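Local coordinates for halogenase PltM (Pseudomonas fluorescens, PDB 6BZN), which probably halogenates phenolic substrates as an FAD-dependent enzyme, and is able to use chloride, bromide or iodide as the halide, at residues A[419-430]-A[460-471]; A[96-106]-A[262-271]. All blocks are in the same frame, centred on the assembly; numbering follows the deposited sequence.

Contact 1 (A[419-430]-A[460-471]); sequences VWLSGSNLGSAF and LSLDSPAYESLF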
loop_
_atom_site.group_PDB
_atom_site.type_symbol
_atom_site.label_atom_id
_atom_site.label_comp_id
_atom_site.label_asym_id
_atom_site.label_seq_id
_atom_site.Cartn_x
_atom_site.Cartn_y
_atom_site.Cartn_z
ATOM N N VAL A 419 1.257 4.999 17.589
ATOM C CA VAL A 419 2.445 5.531 16.895
ATOM C C VAL A 419 2.176 5.577 15.380
ATOM O O VAL A 419 2.327 6.626 14.740
ATOM C CB VAL A 419 3.713 4.712 17.241
ATOM C CG1 VAL A 419 4.928 5.174 16.441
ATOM C CG2 VAL A 419 4.008 4.807 18.733
ATOM N N TRP A 420 1.713 4.468 14.824
ATOM C CA TRP A 420 1.260 4.440 13.426
ATOM C C TRP A 420 0.135 5.458 13.173
ATOM O O TRP A 420 0.193 6.248 12.227
ATOM C CB TRP A 420 0.774 3.039 13.033
ATOM C CG TRP A 420 -0.098 3.061 11.811
ATOM C CD1 TRP A 420 0.306 3.227 10.519
ATOM C CD2 TRP A 420 -1.516 2.952 11.776
ATOM N NE1 TRP A 420 -0.780 3.231 9.680
ATOM C CE2 TRP A 420 -1.912 3.063 10.427
ATOM C CE3 TRP A 420 -2.504 2.769 12.763
ATOM C CZ2 TRP A 420 -3.248 2.998 10.031
ATOM C CZ3 TRP A 420 -3.826 2.696 12.372
ATOM C CH2 TRP A 420 -4.191 2.819 11.017
ATOM N N LEU A 421 -0.898 5.428 14.012
ATOM C CA LEU A 421 -2.080 6.244 13.753
ATOM C C LEU A 421 -1.764 7.730 13.733
ATOM O O LEU A 421 -2.179 8.417 12.828
ATOM C CB LEU A 421 -3.177 5.961 14.770
ATOM C CG LEU A 421 -4.517 6.653 14.510
ATOM C CD1 LEU A 421 -5.195 6.091 13.277
ATOM C CD2 LEU A 421 -5.429 6.502 15.716
ATOM N N SER A 422 -1.050 8.218 14.749
ATOM C CA SER A 422 -0.709 9.627 14.835
ATOM C C SER A 422 0.107 10.093 13.629
ATOM O O SER A 422 -0.134 11.183 13.108
ATOM C CB SER A 422 0.013 9.961 16.154
ATOM O OG SER A 422 1.234 9.236 16.337
ATOM N N GLY A 423 1.036 9.264 13.174
ATOM C CA GLY A 423 1.822 9.576 11.993
ATOM C C GLY A 423 1.006 9.614 10.723
ATOM O O GLY A 423 1.078 10.578 9.956
ATOM N N SER A 424 0.219 8.562 10.506
ATOM C CA SER A 424 -0.676 8.517 9.360
ATOM C C SER A 424 -1.642 9.706 9.340
ATOM O O SER A 424 -1.886 10.301 8.292
ATOM C CB SER A 424 -1.458 7.205 9.347
ATOM O OG SER A 424 -2.398 7.214 8.287
ATOM N N ASN A 425 -2.214 10.035 10.498
ATOM C CA ASN A 425 -3.130 11.180 10.599
ATOM C C ASN A 425 -2.448 12.495 10.198
ATOM O O ASN A 425 -3.057 13.301 9.500
ATOM C CB ASN A 425 -3.694 11.329 12.020
ATOM C CG ASN A 425 -4.617 10.188 12.434
ATOM O OD1 ASN A 425 -5.125 9.404 11.610
ATOM N ND2 ASN A 425 -4.870 10.108 13.717
ATOM N N LEU A 426 -1.192 12.693 10.618
ATOM C CA LEU A 426 -0.416 13.880 10.233
ATOM C C LEU A 426 -0.127 13.914 8.722
ATOM O O LEU A 426 -0.324 14.940 8.087
ATOM C CB LEU A 426 0.877 14.007 11.047
ATOM C CG LEU A 426 0.708 14.575 12.473
ATOM C CD1 LEU A 426 1.948 14.343 13.305
ATOM C CD2 LEU A 426 0.385 16.062 12.468
ATOM N N GLY A 427 0.278 12.787 8.148
ATOM C CA GLY A 427 0.557 12.721 6.707
ATOM C C GLY A 427 -0.678 12.972 5.863
ATOM O O GLY A 427 -0.631 13.713 4.873
ATOM N N SER A 428 -1.783 12.361 6.263
ATOM C CA SER A 428 -3.065 12.570 5.599
ATOM C C SER A 428 -3.486 14.039 5.630
ATOM O O SER A 428 -3.890 14.594 4.620
ATOM C CB SER A 428 -4.136 11.695 6.231
ATOM O OG SER A 428 -3.743 10.331 6.136
ATOM N N ALA A 429 -3.378 14.665 6.802
ATOM C CA ALA A 429 -3.693 16.087 6.929
ATOM C C ALA A 429 -2.797 16.931 6.028
ATOM O O ALA A 429 -3.285 17.877 5.395
ATOM C CB ALA A 429 -3.587 16.545 8.382
ATOM N N PHE A 430 -1.504 16.590 5.953
ATOM C CA PHE A 430 -0.573 17.319 5.088
ATOM C C PHE A 430 -0.982 17.232 3.611
ATOM O O PHE A 430 -1.025 18.243 2.903
ATOM C CB PHE A 430 0.874 16.843 5.247
ATOM C CG PHE A 430 1.870 17.785 4.639
ATOM C CD1 PHE A 430 2.394 18.836 5.391
ATOM C CD2 PHE A 430 2.258 17.651 3.311
ATOM C CE1 PHE A 430 3.300 19.726 4.832
ATOM C CE2 PHE A 430 3.163 18.543 2.742
ATOM C CZ PHE A 430 3.683 19.577 3.509
ATOM N N LEU A 460 5.980 8.863 7.601
ATOM C CA LEU A 460 4.528 8.862 7.768
ATOM C C LEU A 460 3.904 10.257 7.865
ATOM O O LEU A 460 2.826 10.490 7.311
ATOM C CB LEU A 460 4.118 8.036 8.986
ATOM C CG LEU A 460 4.462 6.541 8.988
ATOM C CD1 LEU A 460 3.936 5.927 10.271
ATOM C CD2 LEU A 460 3.876 5.820 7.789
ATOM N N SER A 461 4.578 11.171 8.556
ATOM C CA SER A 461 4.076 12.550 8.724
ATOM C C SER A 461 4.380 13.462 7.551
ATOM O O SER A 461 3.805 14.545 7.467
ATOM C CB SER A 461 4.672 13.203 9.972
ATOM O OG SER A 461 6.000 13.661 9.708
ATOM N N LEU A 462 5.327 13.075 6.698
ATOM C CA LEU A 462 5.913 13.909 5.640
ATOM C C LEU A 462 6.738 15.102 6.125
ATOM O O LEU A 462 7.807 15.355 5.573
ATOM C CB LEU A 462 4.892 14.408 4.615
ATOM C CG LEU A 462 4.270 13.362 3.675
ATOM C CD1 LEU A 462 2.935 12.871 4.212
ATOM C CD2 LEU A 462 4.061 13.958 2.288
ATOM N N ASP A 463 6.245 15.849 7.111
ATOM C CA ASP A 463 6.860 17.131 7.458
ATOM C C ASP A 463 6.895 17.523 8.948
ATOM O O ASP A 463 7.204 18.678 9.253
ATOM C CB ASP A 463 6.170 18.230 6.655
ATOM C CG ASP A 463 7.027 19.489 6.512
ATOM O OD1 ASP A 463 8.234 19.397 6.214
ATOM O OD2 ASP A 463 6.491 20.581 6.722
ATOM N N SER A 464 6.636 16.593 9.869
ATOM C CA SER A 464 6.594 16.923 11.311
ATOM C C SER A 464 7.840 16.438 12.065
ATOM O O SER A 464 7.969 15.243 12.318
ATOM C CB SER A 464 5.362 16.295 11.957
ATOM O OG SER A 464 5.422 16.405 13.377
ATOM N N PRO A 465 8.759 17.353 12.449
ATOM C CA PRO A 465 9.916 16.849 13.203
ATOM C C PRO A 465 9.538 16.175 14.537
ATOM O O PRO A 465 10.170 15.198 14.935
ATOM C CB PRO A 465 10.779 18.098 13.432
ATOM C CG PRO A 465 10.312 19.098 12.436
ATOM C CD PRO A 465 8.874 18.794 12.147
ATOM N N ALA A 466 8.510 16.673 15.213
ATOM C CA ALA A 466 8.065 16.061 16.460
ATOM C C ALA A 466 7.565 14.630 16.237
ATOM O O ALA A 466 7.947 13.711 16.982
ATOM C CB ALA A 466 6.989 16.901 17.133
ATOM N N TYR A 467 6.747 14.424 15.206
ATOM C CA TYR A 467 6.272 13.066 14.932
ATOM C C TYR A 467 7.439 12.137 14.593
ATOM O O TYR A 467 7.512 11.021 15.101
ATOM C CB TYR A 467 5.204 12.963 13.816
ATOM C CG TYR A 467 4.924 11.505 13.620
ATOM C CD1 TYR A 467 4.192 10.799 14.567
ATOM C CD2 TYR A 467 5.548 10.781 12.607
ATOM C CE1 TYR A 467 4.014 9.430 14.464
ATOM C CE2 TYR A 467 5.385 9.408 12.502
ATOM C CZ TYR A 467 4.609 8.739 13.425
ATOM O OH TYR A 467 4.422 7.380 13.343
ATOM N N GLU A 468 8.352 12.584 13.747
ATOM C CA GLU A 468 9.437 11.704 13.322
ATOM C C GLU A 468 10.382 11.362 14.471
ATOM O O GLU A 468 10.985 10.290 14.485
ATOM C CB GLU A 468 10.144 12.271 12.096
ATOM C CG GLU A 468 9.221 12.472 10.887
ATOM C CD GLU A 468 8.409 11.230 10.462
ATOM O OE1 GLU A 468 8.829 10.088 10.742
ATOM O OE2 GLU A 468 7.345 11.394 9.808
ATOM N N SER A 469 10.476 12.261 15.452
ATOM C CA SER A 469 11.138 11.960 16.729
ATOM C C SER A 469 10.415 10.834 17.493
ATOM O O SER A 469 11.058 9.891 17.997
ATOM C CB SER A 469 11.221 13.230 17.595
ATOM O OG SER A 469 11.677 12.919 18.904
ATOM N N LEU A 470 9.087 10.926 17.588
ATOM C CA LEU A 470 8.295 9.860 18.205
ATOM C C LEU A 470 8.490 8.531 17.480
ATOM O O LEU A 470 8.723 7.503 18.122
ATOM C CB LEU A 470 6.804 10.218 18.264
ATOM C CG LEU A 470 5.833 9.119 18.684
ATOM C CD1 LEU A 470 6.078 8.638 20.103
ATOM C CD2 LEU A 470 4.407 9.629 18.517
ATOM N N PHE A 471 8.414 8.560 16.143
ATOM C CA PHE A 471 8.543 7.338 15.371
ATOM C C PHE A 471 9.916 6.692 15.557
ATOM O O PHE A 471 9.994 5.512 15.848
ATOM C CB PHE A 471 8.263 7.615 13.905
ATOM C CG PHE A 471 8.319 6.392 13.033
ATOM C CD1 PHE A 471 7.249 5.531 12.975
ATOM C CD2 PHE A 471 9.448 6.120 12.266
ATOM C CE1 PHE A 471 7.282 4.419 12.159
ATOM C CE2 PHE A 471 9.490 5.001 11.447
ATOM C CZ PHE A 471 8.416 4.149 11.395
#
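Y467 lays its ring over G423 and ends on V419 O, an instance of how a glycine lets an aromatic ring approach a helix backbone. Segments 419-430 and 465-471 run roughly antiparallel, their axes 155° apart, and the tyrosine is a knob in the hole formed by V419, S422, G423 and L426. Y467 CB touches L426 CD1 at 3.6 Å. With CG anti to the backbone N (chi1 176°), the ring is carried toward the opposing helix, where G423 CA sits over one face in a CH-pi contact, 3.4 Å from the centroid of the Y467 ring. A side chain at G423 would collide with that ring. At the ring edge Y467 CE1 meets S422 OG, itself hydrogen-bonded to R418 O. Finally Y467 OH donates to V419 O over 2.6 Å, arriving from above the carbonyl plane. That carbonyl's helical bond from G423 N is weak, and the phenol supplies a second donor.

Further along, G427 permits equally close approach: G427 CA lies 3.2 Å from L460 O in a CA-H...O contact and 3.4 Å from L462 CD1, a tight pair. The start of helix 465-483 is capped by S464, whose OG accepts from Y467 N. Around this pair, L470 packs on helix 488-502, F471 and W420 on helix 383-406, while S424 OG is hydrogen-bonded to E69 OE2 of helix 68-81.

Contact 2 (A[96-106]-A[262-271]); sequences IQHVGSSACGI and PFNNHPQGTN
N265 pairs its side-chain amide with the backbone of I106: from the loop of the beta hairpin 256-262/273-281, the amide bonds to both N and O of I106, much as a strand neighbour would. N265 OD1 accepts from I106 N at 2.8 Å, nearly straight at 169°, and N265 ND2 donates to I106 O at 2.9 Å along a more bent path. The same ND2 also reaches F245 O. Chi1 of 63° sets CG between the backbone N and the carbonyl carbon, which brings the amide alongside the strand. Putting an alanine here removes both amide bonds and would probably leave I106 N and O without these mates, and F245 O without its ND2 donor.

This inner half is closely packed. G105 passes beside P262 O, F263 and N265 OD1, with no space for a CB, and the edge of the F263 ring faces G105 N. H266 takes I96 CG1 over one ring face, 4.2 Å from the H266 ring centroid, and P267 CD on the other, with I106 CB at the edge. H266 ND1, buried here, has no polar partner in the model.

The outer half, where T270 is exposed, is held by polar groups instead. A water is hydrogen-bonded to S101 O, C104 O and N271 N, bridging the segments. N271 ND2 donates to S102 O in the carbonyl plane, while N271 OD1 accepts from L273 N. T270 N donates to S101 O. T270 OG1 is shared by two serine hydroxyls, S101 OG at 2.8 Å and S102 OG at 2.6 Å.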
loop_
_atom_site.group_PDB
_atom_site.type_symbol
_atom_site.label_atom_id
_atom_site.label_comp_id
_atom_site.label_asym_id
_atom_site.label_seq_id
_atom_site.Cartn_x
_atom_site.Cartn_y
_atom_site.Cartn_z
ATOM N N ILE A 96 -18.450 2.445 -7.528
ATOM C CA ILE A 96 -19.668 1.684 -7.823
ATOM C C ILE A 96 -20.373 2.315 -9.028
ATOM O O ILE A 96 -20.782 1.622 -9.950
ATOM C CB ILE A 96 -20.606 1.648 -6.580
ATOM C CG1 ILE A 96 -19.969 0.857 -5.419
ATOM C CG2 ILE A 96 -21.996 1.103 -6.909
ATOM C CD1 ILE A 96 -19.663 -0.588 -5.679
ATOM N N GLN A 97 -20.467 3.641 -9.024
ATOM C CA GLN A 97 -21.189 4.388 -10.060
ATOM C C GLN A 97 -20.514 4.375 -11.446
ATOM O O GLN A 97 -21.193 4.251 -12.464
ATOM C CB GLN A 97 -21.398 5.827 -9.568
ATOM C CG GLN A 97 -22.075 6.773 -10.534
ATOM C CD GLN A 97 -22.230 8.175 -9.962
ATOM O OE1 GLN A 97 -22.043 8.412 -8.758
ATOM N NE2 GLN A 97 -22.585 9.115 -10.826
ATOM N N HIS A 98 -19.192 4.487 -11.482
ATOM C CA HIS A 98 -18.457 4.661 -12.744
ATOM C C HIS A 98 -17.629 3.488 -13.206
ATOM O O HIS A 98 -17.452 3.331 -14.403
ATOM C CB HIS A 98 -17.538 5.865 -12.651
ATOM C CG HIS A 98 -18.271 7.144 -12.441
ATOM N ND1 HIS A 98 -18.913 7.803 -13.467
ATOM C CD2 HIS A 98 -18.495 7.871 -11.322
ATOM C CE1 HIS A 98 -19.482 8.898 -12.992
ATOM N NE2 HIS A 98 -19.239 8.966 -11.695
ATOM N N VAL A 99 -17.073 2.713 -12.285
ATOM C CA VAL A 99 -16.282 1.547 -12.651
ATOM C C VAL A 99 -17.214 0.340 -12.751
ATOM O O VAL A 99 -17.205 -0.387 -13.744
ATOM C CB VAL A 99 -15.160 1.256 -11.636
ATOM C CG1 VAL A 99 -14.353 0.039 -12.081
ATOM C CG2 VAL A 99 -14.245 2.462 -11.483
ATOM N N GLY A 100 -17.998 0.129 -11.699
ATOM C CA GLY A 100 -18.995 -0.925 -11.690
ATOM C C GLY A 100 -19.315 -1.380 -10.292
ATOM O O GLY A 100 -18.497 -1.259 -9.373
ATOM N N SER A 101 -20.496 -1.956 -10.131
ATOM C CA SER A 101 -20.973 -2.306 -8.796
ATOM C C SER A 101 -20.194 -3.468 -8.149
ATOM O O SER A 101 -20.249 -3.632 -6.929
ATOM C CB SER A 101 -22.472 -2.606 -8.809
ATOM O OG SER A 101 -22.779 -3.662 -9.699
ATOM N N SER A 102 -19.473 -4.261 -8.938
ATOM C CA SER A 102 -18.628 -5.306 -8.369
ATOM C C SER A 102 -17.196 -4.834 -8.059
ATOM O O SER A 102 -16.392 -5.613 -7.539
ATOM C CB SER A 102 -18.598 -6.506 -9.304
ATOM O OG SER A 102 -19.881 -7.117 -9.395
ATOM N N ALA A 103 -16.884 -3.566 -8.330
ATOM C CA ALA A 103 -15.483 -3.115 -8.351
ATOM C C ALA A 103 -14.876 -2.782 -6.984
ATOM O O ALA A 103 -13.658 -2.627 -6.877
ATOM C CB ALA A 103 -15.333 -1.938 -9.305
ATOM N N CYS A 104 -15.703 -2.686 -5.947
ATOM C CA CYS A 104 -15.178 -2.462 -4.611
ATOM C C CYS A 104 -16.116 -2.876 -3.500
ATOM O O CYS A 104 -17.329 -3.057 -3.692
ATOM C CB CYS A 104 -14.784 -0.998 -4.404
ATOM S SG CYS A 104 -16.184 0.127 -4.275
ATOM N N GLY A 105 -15.502 -3.086 -2.348
ATOM C CA GLY A 105 -16.178 -3.060 -1.075
ATOM C C GLY A 105 -15.891 -1.729 -0.390
ATOM O O GLY A 105 -15.258 -0.830 -0.957
ATOM N N ILE A 106 -16.320 -1.636 0.856
ATOM C CA ILE A 106 -16.191 -0.410 1.642
ATOM C C ILE A 106 -15.322 -0.635 2.871
ATOM O O ILE A 106 -15.233 -1.750 3.384
ATOM C CB ILE A 106 -17.591 0.112 2.038
ATOM C CG1 ILE A 106 -17.546 1.563 2.453
ATOM C CG2 ILE A 106 -18.235 -0.739 3.122
ATOM C CD1 ILE A 106 -18.919 2.210 2.476
ATOM N N PRO A 262 -13.574 -7.667 2.910
ATOM C CA PRO A 262 -14.749 -7.995 2.088
ATOM C C PRO A 262 -14.946 -7.081 0.902
ATOM O O PRO A 262 -14.709 -5.865 1.010
ATOM C CB PRO A 262 -15.922 -7.818 3.062
ATOM C CG PRO A 262 -15.311 -7.935 4.404
ATOM C CD PRO A 262 -13.980 -7.281 4.270
ATOM N N PHE A 263 -15.375 -7.655 -0.223
ATOM C CA PHE A 263 -15.943 -6.858 -1.320
ATOM C C PHE A 263 -17.473 -6.875 -1.288
ATOM O O PHE A 263 -18.088 -6.190 -2.088
ATOM C CB PHE A 263 -15.447 -7.332 -2.689
ATOM C CG PHE A 263 -13.943 -7.408 -2.796
ATOM C CD1 PHE A 263 -13.177 -6.252 -2.807
ATOM C CD2 PHE A 263 -13.298 -8.639 -2.876
ATOM C CE1 PHE A 263 -11.802 -6.320 -2.910
ATOM C CE2 PHE A 263 -11.924 -8.717 -2.970
ATOM C CZ PHE A 263 -11.174 -7.555 -2.996
ATOM N N ASN A 264 -18.061 -7.630 -0.359
ATOM C CA ASN A 264 -19.517 -7.865 -0.297
ATOM C C ASN A 264 -20.212 -7.139 0.871
ATOM O O ASN A 264 -21.255 -7.580 1.344
ATOM C CB ASN A 264 -19.806 -9.379 -0.265
ATOM C CG ASN A 264 -19.372 -10.048 1.021
ATOM O OD1 ASN A 264 -18.399 -9.632 1.651
ATOM N ND2 ASN A 264 -20.077 -11.100 1.411
ATOM N N ASN A 265 -19.631 -6.027 1.305
ATOM C CA ASN A 265 -20.076 -5.292 2.485
ATOM C C ASN A 265 -20.650 -3.913 2.164
ATOM O O ASN A 265 -20.878 -3.113 3.079
ATOM C CB ASN A 265 -18.908 -5.152 3.473
ATOM C CG ASN A 265 -17.743 -4.334 2.919
ATOM O OD1 ASN A 265 -17.762 -3.882 1.773
ATOM N ND2 ASN A 265 -16.705 -4.171 3.728
ATOM N N HIS A 266 -20.839 -3.624 0.874
ATOM C CA HIS A 266 -21.343 -2.335 0.417
ATOM C C HIS A 266 -22.819 -2.530 0.065
ATOM O O HIS A 266 -23.150 -3.443 -0.683
ATOM C CB HIS A 266 -20.566 -1.849 -0.814
ATOM C CG HIS A 266 -20.840 -0.422 -1.172
ATOM N ND1 HIS A 266 -19.991 0.611 -0.842
ATOM C CD2 HIS A 266 -21.887 0.149 -1.805
ATOM C CE1 HIS A 266 -20.500 1.754 -1.269
ATOM N NE2 HIS A 266 -21.655 1.502 -1.853
ATOM N N PRO A 267 -23.711 -1.662 0.574
ATOM C CA PRO A 267 -25.141 -1.910 0.300
ATOM C C PRO A 267 -25.538 -1.872 -1.196
ATOM O O PRO A 267 -26.475 -2.553 -1.578
ATOM C CB PRO A 267 -25.871 -0.820 1.109
ATOM C CG PRO A 267 -24.825 -0.005 1.797
ATOM C CD PRO A 267 -23.480 -0.373 1.255
ATOM N N GLN A 268 -24.864 -1.065 -2.007
ATOM C CA GLN A 268 -24.999 -1.114 -3.484
ATOM C C GLN A 268 -23.963 -1.950 -4.287
ATOM O O GLN A 268 -23.947 -1.892 -5.513
ATOM C CB GLN A 268 -25.042 0.310 -4.049
ATOM C CG GLN A 268 -26.233 1.128 -3.575
ATOM C CD GLN A 268 -25.829 2.180 -2.562
ATOM O OE1 GLN A 268 -25.102 3.123 -2.899
ATOM N NE2 GLN A 268 -26.288 2.033 -1.319
ATOM N N GLY A 269 -23.139 -2.739 -3.606
ATOM C CA GLY A 269 -22.154 -3.609 -4.250
ATOM C C GLY A 269 -22.773 -4.915 -4.693
ATOM O O GLY A 269 -23.802 -5.335 -4.160
ATOM N N THR A 270 -22.184 -5.534 -5.709
ATOM C CA THR A 270 -22.612 -6.842 -6.174
ATOM C C THR A 270 -21.555 -7.925 -6.030
ATOM O O THR A 270 -21.837 -9.094 -6.290
ATOM C CB THR A 270 -23.042 -6.769 -7.644
ATOM O OG1 THR A 270 -22.056 -6.029 -8.388
ATOM C CG2 THR A 270 -24.396 -6.098 -7.756
ATOM N N ASN A 271 -20.350 -7.575 -5.601
ATOM C CA ASN A 271 -19.291 -8.570 -5.518
ATOM C C ASN A 271 -19.589 -9.492 -4.344
ATOM O O ASN A 271 -19.978 -9.012 -3.290
ATOM C CB ASN A 271 -17.940 -7.874 -5.349
ATOM C CG ASN A 271 -16.769 -8.787 -5.653
ATOM O OD1 ASN A 271 -16.735 -9.942 -5.239
ATOM N ND2 ASN A 271 -15.790 -8.267 -6.357
HETATM O O HOH W 1 -19.277 -4.949 -4.708
#

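Overall arrangement
The two contacts illustrate how separate parts of one chain can lie around a common cofactor region without meeting. Their centres are 31 Å apart and their nearest atoms about 14 Å, and in sequence contact 2 closes before contact 1 opens. Contact 1 joins a helix to another helix and the loop before it; contact 2 ties a helix end, turn and short strand to a hairpin loop. Each has an aromatic side chain near residues that bind FAD in another structure of this protein: W420 is about 8 Å from S351, and F263 about 7 Å from both R140 and V62, side chain to side chain. A bound calcium ion lies about 13 Å from the W420 side chain, and one about 12 Å from that of F263.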